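Local coordinates for periplasmic binding protein (Veillonella parvula, PDB 4OVK) that probably captures a solute outside the cell membrane and hands it to an ABC transporter, as periplasmic solute-binding proteins of this kind do, at residues L236-S241 / A271-Y276; P231-L236 / T265-K270; G50-I55 / A75-N80. All blocks are in the same frame, centred on the assembly; numbering follows the deposited sequence.

The three contacts are spread over the two lobes of a bilobed fold. Contact 3 (50-55 with 75-80) closes first along the chain, beside the parallel sheet of strands 34-36, 55-57, 104-108 and 125-128. Contacts 1 and 2 belong to the other parallel sheet, where strands 233-236 and 268-270 are neighbours. Their segments alternate in sequence and share Leu-236: contact 2 is the strand pair itself, contact 1 the loops leaving its C-terminal ends, with centres about 14 Å apart. Contact 3 lies about 36 Å from contact 2 and about 22 Å from the more central contact 1, centre to centre. Both lobes are thus represented; in this class of protein the solute is bound between them.

Contact 1: residues L236-S241 / A271-Y276; sequences LSNFDS and APMGIY
Leu-236 closes its strand with a backbone bond to the neighbouring chain segment: its O accepts from Ala-271 N at 2.9 Å, nearly straight at 172° and in the carbonyl plane. The methyl group of Ala-271 sits beside the same oxygen, CB to Leu-236 O 3.4 Å. At Ser-237 the chain turns off in an ST turn, OG accepting from Phe-239 N at 3.0 Å; this hydroxyl is also bonded to Gln-185 O. Asn-238 then brings the 236-241 loop back to the 271-276 loop. Its CG stands anti to the carbonyl carbon (chi1 -72°), and the side chain points at 271-276, coming close to the carbonyls of Ala-271 and Pro-272 and lying against Met-273, a selenomethionine, with Asn-238 CG 4.2 Å from Met-273 CB. Asn-238 N donates to Asp-279 OD2. Further on, Asp-240 OD2 forms a salt bridge with Lys-187. The two loops thus diverge from the C-terminal ends of adjacent parallel strands, 233-236 and 268-270. Strand 180-184 packs on Leu-236 and Ala-271, while helix 285-296 covers Ala-271 and Pro-272 through Met-288 and Trp-291.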
# COMPACT_ATOMS: atom_id res chain seq x y z
N LEU A 236 -5.39 -0.85 13.59
CA LEU A 236 -5.62 -2.24 13.19
C LEU A 236 -5.36 -2.36 11.70
O LEU A 236 -5.87 -1.58 10.93
CB LEU A 236 -7.07 -2.65 13.49
CG LEU A 236 -7.59 -2.45 14.91
CD1 LEU A 236 -9.08 -2.74 14.99
CD2 LEU A 236 -6.84 -3.31 15.90
N SER A 237 -4.58 -3.36 11.30
CA SER A 237 -4.25 -3.53 9.90
C SER A 237 -5.40 -4.13 9.08
O SER A 237 -6.39 -4.61 9.63
CB SER A 237 -3.00 -4.41 9.77
OG SER A 237 -3.37 -5.76 9.60
N ASN A 238 -5.23 -4.11 7.75
CA ASN A 238 -6.16 -4.75 6.80
C ASN A 238 -5.73 -6.15 6.38
O ASN A 238 -6.31 -6.74 5.45
CB ASN A 238 -6.36 -3.88 5.56
CG ASN A 238 -7.19 -2.65 5.85
OD1 ASN A 238 -6.67 -1.56 6.00
ND2 ASN A 238 -8.49 -2.83 5.96
N PHE A 239 -4.74 -6.72 7.06
CA PHE A 239 -4.35 -8.12 6.83
C PHE A 239 -5.36 -9.11 7.41
O PHE A 239 -5.29 -10.31 7.14
CB PHE A 239 -2.98 -8.41 7.43
CG PHE A 239 -1.83 -7.87 6.64
CD1 PHE A 239 -1.36 -6.58 6.86
CD2 PHE A 239 -1.19 -8.66 5.69
CE1 PHE A 239 -0.28 -6.08 6.14
CE2 PHE A 239 -0.11 -8.17 4.96
CZ PHE A 239 0.34 -6.88 5.19
N ASP A 240 -6.30 -8.61 8.20
CA ASP A 240 -7.16 -9.42 9.05
C ASP A 240 -8.50 -8.71 9.18
O ASP A 240 -8.58 -7.49 9.01
CB ASP A 240 -6.49 -9.52 10.43
CG ASP A 240 -7.18 -10.48 11.34
OD1 ASP A 240 -6.88 -11.68 11.27
OD2 ASP A 240 -8.05 -10.04 12.12
N SER A 241 -9.55 -9.46 9.53
CA SER A 241 -10.89 -8.88 9.69
C SER A 241 -11.06 -8.05 10.96
O SER A 241 -12.11 -7.44 11.13
CB SER A 241 -11.95 -9.99 9.72
OG SER A 241 -11.95 -10.68 10.98
N ALA A 271 -7.20 0.77 9.96
CA ALA A 271 -6.49 1.49 8.91
C ALA A 271 -7.35 1.58 7.65
O ALA A 271 -8.03 0.62 7.28
CB ALA A 271 -5.18 0.80 8.57
N PRO A 272 -7.31 2.73 6.97
CA PRO A 272 -8.01 2.84 5.69
C PRO A 272 -7.44 1.94 4.60
O PRO A 272 -6.30 1.44 4.70
CB PRO A 272 -7.82 4.30 5.30
CG PRO A 272 -7.41 4.99 6.54
CD PRO A 272 -6.63 3.99 7.32
N MSE A 273 -8.24 1.74 3.57
CA MSE A 273 -7.81 1.05 2.36
C MSE A 273 -8.45 1.70 1.17
O MSE A 273 -9.66 1.81 1.09
CB MSE A 273 -8.21 -0.41 2.49
CG MSE A 273 -8.04 -1.11 1.15
SE MSE A 273 -8.05 -3.03 1.50
CE MSE A 273 -9.98 -3.23 1.21
N GLY A 274 -7.62 2.12 0.22
CA GLY A 274 -8.06 2.70 -1.02
C GLY A 274 -7.97 1.62 -2.09
O GLY A 274 -8.60 0.58 -1.96
N ILE A 275 -7.15 1.89 -3.10
CA ILE A 275 -7.01 1.01 -4.25
C ILE A 275 -6.32 -0.30 -3.85
O ILE A 275 -6.54 -1.35 -4.46
CB ILE A 275 -6.27 1.75 -5.38
CG1 ILE A 275 -6.59 1.11 -6.73
CG2 ILE A 275 -4.79 1.87 -5.05
CD1 ILE A 275 -6.08 1.90 -7.91
N TYR A 276 -5.51 -0.22 -2.79
CA TYR A 276 -4.77 -1.34 -2.22
C TYR A 276 -4.67 -0.98 -0.74
O TYR A 276 -4.96 0.17 -0.34
CB TYR A 276 -3.38 -1.47 -2.87
CG TYR A 276 -2.69 -2.78 -2.55
CD1 TYR A 276 -3.16 -3.98 -3.07
CD2 TYR A 276 -1.60 -2.82 -1.69
CE1 TYR A 276 -2.55 -5.18 -2.74
CE2 TYR A 276 -0.98 -4.02 -1.38
CZ TYR A 276 -1.47 -5.19 -1.90
OH TYR A 276 -0.86 -6.38 -1.57

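Contact 2: residues P231-L236 / T265-K270; sequences PDIIIL and THRVYK
Ile-234 is gripped at both backbone polar atoms by the neighbouring strand: its N donates to Arg-267 O at 3.0 Å, and its O accepts from Tyr-269 N at 2.8 Å. Leu-236 N then donates to Tyr-269 O at 2.7 Å, the donor tilted 22° from the carbonyl plane. CA-H...O contacts from Ile-233, Val-268 and Ile-235 accompany these bonds. On one face of the sheet Ile-234 and Val-268 run alongside each other in the same direction, and Leu-236 CD1 packs on Val-268 CG1 at 3.8 Å. On the other, Ile-233 CG2, anti to its own backbone N, meets the edge of the Tyr-269 ring. The longer branch of Ile-233 covers one face of the Arg-267 guanidinium, with CD1 3.5 Å from NH2. That flat group is held from its rim, where NE donates to Tyr-269 OH at 2.9 Å within the guanidinium plane; NH1 reaches Leu-295 O on helix 285-296. Replacing Arg-267 with an alanine would probably leave Tyr-269 OH and Leu-295 O without the NE and NH1 donors and strip the guanidinium cover from one side of the Ile-233 branch. At the strand entrance a water donates to both Asp-232 O and Thr-265 OG1, the latter also bonded to Lys-261 O, and a Schellman motif at His-266 ends helix 261-264. Parallel neighbours in a beta-alpha-beta connection, within a four-stranded sheet of order 2-1-3-4, fit the chelatase-like fold of this clan.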
# COMPACT_ATOMS: atom_id res chain seq x y z
N PRO A 231 -0.47 1.27 25.12
CA PRO A 231 -0.52 2.27 24.07
C PRO A 231 -1.72 3.21 24.20
O PRO A 231 -2.78 2.81 24.72
CB PRO A 231 -0.60 1.43 22.78
CG PRO A 231 -1.18 0.13 23.21
CD PRO A 231 -0.65 -0.10 24.59
N ASP A 232 -1.50 4.46 23.79
CA ASP A 232 -2.55 5.50 23.72
C ASP A 232 -3.45 5.35 22.49
O ASP A 232 -4.63 5.74 22.52
CB ASP A 232 -1.90 6.88 23.70
CG ASP A 232 -1.02 7.15 24.91
OD1 ASP A 232 -1.56 7.26 26.04
OD2 ASP A 232 0.23 7.25 24.74
N ILE A 233 -2.88 4.83 21.41
CA ILE A 233 -3.57 4.68 20.13
C ILE A 233 -3.25 3.30 19.57
O ILE A 233 -2.11 2.84 19.69
CB ILE A 233 -3.10 5.76 19.12
CG1 ILE A 233 -3.51 7.16 19.60
CG2 ILE A 233 -3.69 5.52 17.73
CD1 ILE A 233 -2.87 8.30 18.82
N ILE A 234 -4.26 2.62 19.02
CA ILE A 234 -4.06 1.32 18.36
C ILE A 234 -4.60 1.45 16.95
O ILE A 234 -5.73 1.91 16.75
CB ILE A 234 -4.79 0.17 19.10
CG1 ILE A 234 -4.22 -0.03 20.51
CG2 ILE A 234 -4.70 -1.13 18.30
CD1 ILE A 234 -5.10 -0.88 21.42
N ILE A 235 -3.78 1.09 15.96
CA ILE A 235 -4.20 1.02 14.58
C ILE A 235 -4.28 -0.46 14.22
O ILE A 235 -3.37 -1.22 14.53
CB ILE A 235 -3.21 1.76 13.65
CG1 ILE A 235 -3.14 3.25 14.05
CG2 ILE A 235 -3.59 1.58 12.20
CD1 ILE A 235 -2.01 3.97 13.39
N LEU A 236 -5.39 -0.85 13.59
CA LEU A 236 -5.62 -2.24 13.19
C LEU A 236 -5.36 -2.36 11.70
O LEU A 236 -5.87 -1.58 10.93
CB LEU A 236 -7.07 -2.65 13.49
CG LEU A 236 -7.59 -2.45 14.91
CD1 LEU A 236 -9.08 -2.74 14.99
CD2 LEU A 236 -6.84 -3.31 15.90
N THR A 265 -10.12 4.96 26.23
CA THR A 265 -10.37 6.26 25.59
C THR A 265 -10.91 6.15 24.16
O THR A 265 -11.04 7.16 23.48
CB THR A 265 -9.09 7.14 25.58
OG1 THR A 265 -8.04 6.46 24.89
CG2 THR A 265 -8.65 7.48 27.01
N HIS A 266 -11.20 4.92 23.71
CA HIS A 266 -11.80 4.67 22.39
C HIS A 266 -10.96 5.27 21.26
O HIS A 266 -11.46 6.04 20.41
CB HIS A 266 -13.26 5.14 22.33
CG HIS A 266 -14.18 4.36 23.22
ND1 HIS A 266 -14.79 3.19 22.81
CD2 HIS A 266 -14.59 4.57 24.49
CE1 HIS A 266 -15.53 2.71 23.79
NE2 HIS A 266 -15.43 3.53 24.82
N ARG A 267 -9.69 4.90 21.27
CA ARG A 267 -8.73 5.31 20.25
C ARG A 267 -8.13 4.07 19.57
O ARG A 267 -6.90 3.94 19.41
CB ARG A 267 -7.66 6.19 20.91
CG ARG A 267 -8.23 7.49 21.50
CD ARG A 267 -7.27 8.65 21.31
NE ARG A 267 -7.23 9.08 19.92
CZ ARG A 267 -6.32 9.89 19.38
NH1 ARG A 267 -6.39 10.20 18.09
NH2 ARG A 267 -5.34 10.39 20.13
N VAL A 268 -9.03 3.17 19.17
CA VAL A 268 -8.70 1.98 18.36
C VAL A 268 -9.30 2.19 16.98
O VAL A 268 -10.52 2.35 16.82
CB VAL A 268 -9.29 0.68 18.94
CG1 VAL A 268 -8.85 -0.53 18.13
CG2 VAL A 268 -8.91 0.51 20.40
N TYR A 269 -8.44 2.20 15.97
CA TYR A 269 -8.82 2.61 14.62
C TYR A 269 -8.41 1.58 13.58
O TYR A 269 -7.25 1.16 13.55
CB TYR A 269 -8.13 3.90 14.27
CG TYR A 269 -8.40 5.04 15.23
CD1 TYR A 269 -9.62 5.68 15.25
CD2 TYR A 269 -7.41 5.47 16.12
CE1 TYR A 269 -9.86 6.74 16.13
CE2 TYR A 269 -7.63 6.52 16.98
CZ TYR A 269 -8.86 7.15 16.99
OH TYR A 269 -9.08 8.21 17.87
N LYS A 270 -9.35 1.21 12.71
CA LYS A 270 -9.02 0.40 11.53
C LYS A 270 -8.35 1.23 10.43
O LYS A 270 -8.88 2.26 9.98
CB LYS A 270 -10.29 -0.25 10.99
CG LYS A 270 -10.12 -1.21 9.82
CD LYS A 270 -9.49 -2.51 10.25
CE LYS A 270 -9.82 -3.64 9.29
NZ LYS A 270 -9.12 -4.89 9.63
O HOH W 1 -5.59 7.59 24.25

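Contact 3: residues G50-I55 / A75-N80; sequences GSDKKI and APDLEN
Asp-52 turns its CG between its backbone N and carbonyl carbon (chi1 65°), which carries the carboxylate over to the start of the 3-10 segment 76-79, while the Lys-53 chain bends at chi2 to bring NZ back toward Asp-77. The Asp-52 carboxylate rests against carbon: OD2 is 3.3 Å from Ala-75 CB and 3.4 Å from Asp-77 CB. A water links it to the first turn of the 3-10 segment, donating to Asp-52 OD2 at 2.7 Å and accepting from Asp-77 N at 2.9 Å. The two aspartates cross at about a right angle, their carboxylate planes 23° apart, with Asp-52 OD1 4.2 Å from Asp-77 OD2. These like charges would probably repel; the Lys-53 ammonium is likely to offset this, since NZ meets Asp-77 OD2 at 2.8 Å in a salt bridge directed nearly along the C-O axis. Apolar contacts flank the charged groups: Leu-78 CG lies 3.8 Å from Asp-52 CB, and Leu-78 CD2 packs on Ile-55 CG2, also at 3.8 Å. Tyr-46 of helix 41-49 touches both Asp-52 and Ala-75, and Tyr-66 of helix 60-67 packs on Leu-78. An ST turn, Ser-51 OG accepting from Lys-53 N, leads into a type I beta turn from Asp-52 to Ile-55. The arrangement joins a helix-to-strand connection of an alpha/beta lobe, running from helix 41-49 into edge strand 55-57, to the 3-10 turn that follows helix 71-74.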
# COMPACT_ATOMS: atom_id res chain seq x y z
N GLY A 50 -3.71 5.42 -15.54
CA GLY A 50 -5.05 5.95 -15.30
C GLY A 50 -6.14 5.05 -15.86
O GLY A 50 -7.22 5.51 -16.21
N SER A 51 -5.86 3.75 -15.92
CA SER A 51 -6.69 2.82 -16.67
C SER A 51 -6.21 1.41 -16.43
O SER A 51 -5.02 1.18 -16.21
CB SER A 51 -6.59 3.15 -18.17
OG SER A 51 -7.18 2.16 -18.96
N ASP A 52 -7.14 0.46 -16.47
CA ASP A 52 -6.81 -0.96 -16.42
C ASP A 52 -6.72 -1.59 -17.81
O ASP A 52 -6.49 -2.79 -17.90
CB ASP A 52 -7.86 -1.72 -15.60
CG ASP A 52 -9.25 -1.72 -16.25
OD1 ASP A 52 -9.49 -1.05 -17.27
OD2 ASP A 52 -10.12 -2.44 -15.74
N LYS A 53 -6.88 -0.79 -18.86
CA LYS A 53 -7.09 -1.33 -20.21
C LYS A 53 -5.95 -2.18 -20.76
O LYS A 53 -6.20 -3.04 -21.58
CB LYS A 53 -7.44 -0.21 -21.21
CG LYS A 53 -8.74 0.55 -20.91
CD LYS A 53 -10.00 -0.24 -21.25
CE LYS A 53 -11.24 0.61 -21.05
NZ LYS A 53 -12.50 -0.19 -20.96
N LYS A 54 -4.71 -1.94 -20.32
CA LYS A 54 -3.56 -2.68 -20.85
C LYS A 54 -3.12 -3.87 -20.00
O LYS A 54 -2.17 -4.56 -20.35
CB LYS A 54 -2.38 -1.73 -21.06
CG LYS A 54 -2.66 -0.64 -22.09
CD LYS A 54 -1.45 0.22 -22.41
CE LYS A 54 -1.66 1.03 -23.69
NZ LYS A 54 -0.43 1.74 -24.14
N ILE A 55 -3.82 -4.12 -18.89
CA ILE A 55 -3.41 -5.15 -17.96
C ILE A 55 -3.99 -6.47 -18.41
O ILE A 55 -5.19 -6.59 -18.60
CB ILE A 55 -3.87 -4.82 -16.52
CG1 ILE A 55 -3.24 -3.50 -16.07
CG2 ILE A 55 -3.48 -5.96 -15.58
CD1 ILE A 55 -3.72 -3.02 -14.71
N ALA A 75 -12.21 -0.15 -11.79
CA ALA A 75 -11.70 -0.95 -12.89
C ALA A 75 -12.51 -2.24 -13.05
O ALA A 75 -11.98 -3.34 -12.84
CB ALA A 75 -10.23 -1.26 -12.63
N PRO A 76 -13.79 -2.12 -13.44
CA PRO A 76 -14.66 -3.29 -13.59
C PRO A 76 -14.10 -4.35 -14.56
O PRO A 76 -14.32 -5.54 -14.35
CB PRO A 76 -15.99 -2.70 -14.08
CG PRO A 76 -15.68 -1.31 -14.53
CD PRO A 76 -14.53 -0.86 -13.69
N ASP A 77 -13.36 -3.93 -15.58
CA ASP A 77 -12.86 -4.89 -16.59
C ASP A 77 -11.82 -5.89 -16.05
O ASP A 77 -11.66 -6.97 -16.62
CB ASP A 77 -12.27 -4.15 -17.79
CG ASP A 77 -13.29 -3.30 -18.53
OD1 ASP A 77 -14.51 -3.38 -18.24
OD2 ASP A 77 -12.85 -2.53 -19.41
N LEU A 78 -11.11 -5.55 -14.97
CA LEU A 78 -10.11 -6.47 -14.39
C LEU A 78 -10.72 -7.76 -13.87
O LEU A 78 -10.00 -8.75 -13.69
CB LEU A 78 -9.32 -5.82 -13.24
CG LEU A 78 -8.14 -4.93 -13.52
CD1 LEU A 78 -7.50 -4.45 -12.22
CD2 LEU A 78 -7.11 -5.64 -14.37
N GLU A 79 -12.03 -7.77 -13.62
CA GLU A 79 -12.71 -9.00 -13.25
C GLU A 79 -12.36 -10.16 -14.18
O GLU A 79 -12.28 -11.31 -13.75
CB GLU A 79 -14.23 -8.80 -13.25
CG GLU A 79 -15.01 -10.02 -12.79
CD GLU A 79 -14.65 -10.43 -11.38
OE1 GLU A 79 -14.39 -9.53 -10.56
OE2 GLU A 79 -14.62 -11.64 -11.08
N ASN A 80 -12.18 -9.87 -15.46
CA ASN A 80 -11.97 -10.92 -16.46
C ASN A 80 -10.52 -11.13 -16.85
O ASN A 80 -10.24 -11.85 -17.80
CB ASN A 80 -12.77 -10.60 -17.71
CG ASN A 80 -14.22 -10.36 -17.39
OD1 ASN A 80 -14.86 -11.19 -16.76
ND2 ASN A 80 -14.73 -9.21 -17.79
O HOH W 2 -12.52 -1.24 -16.30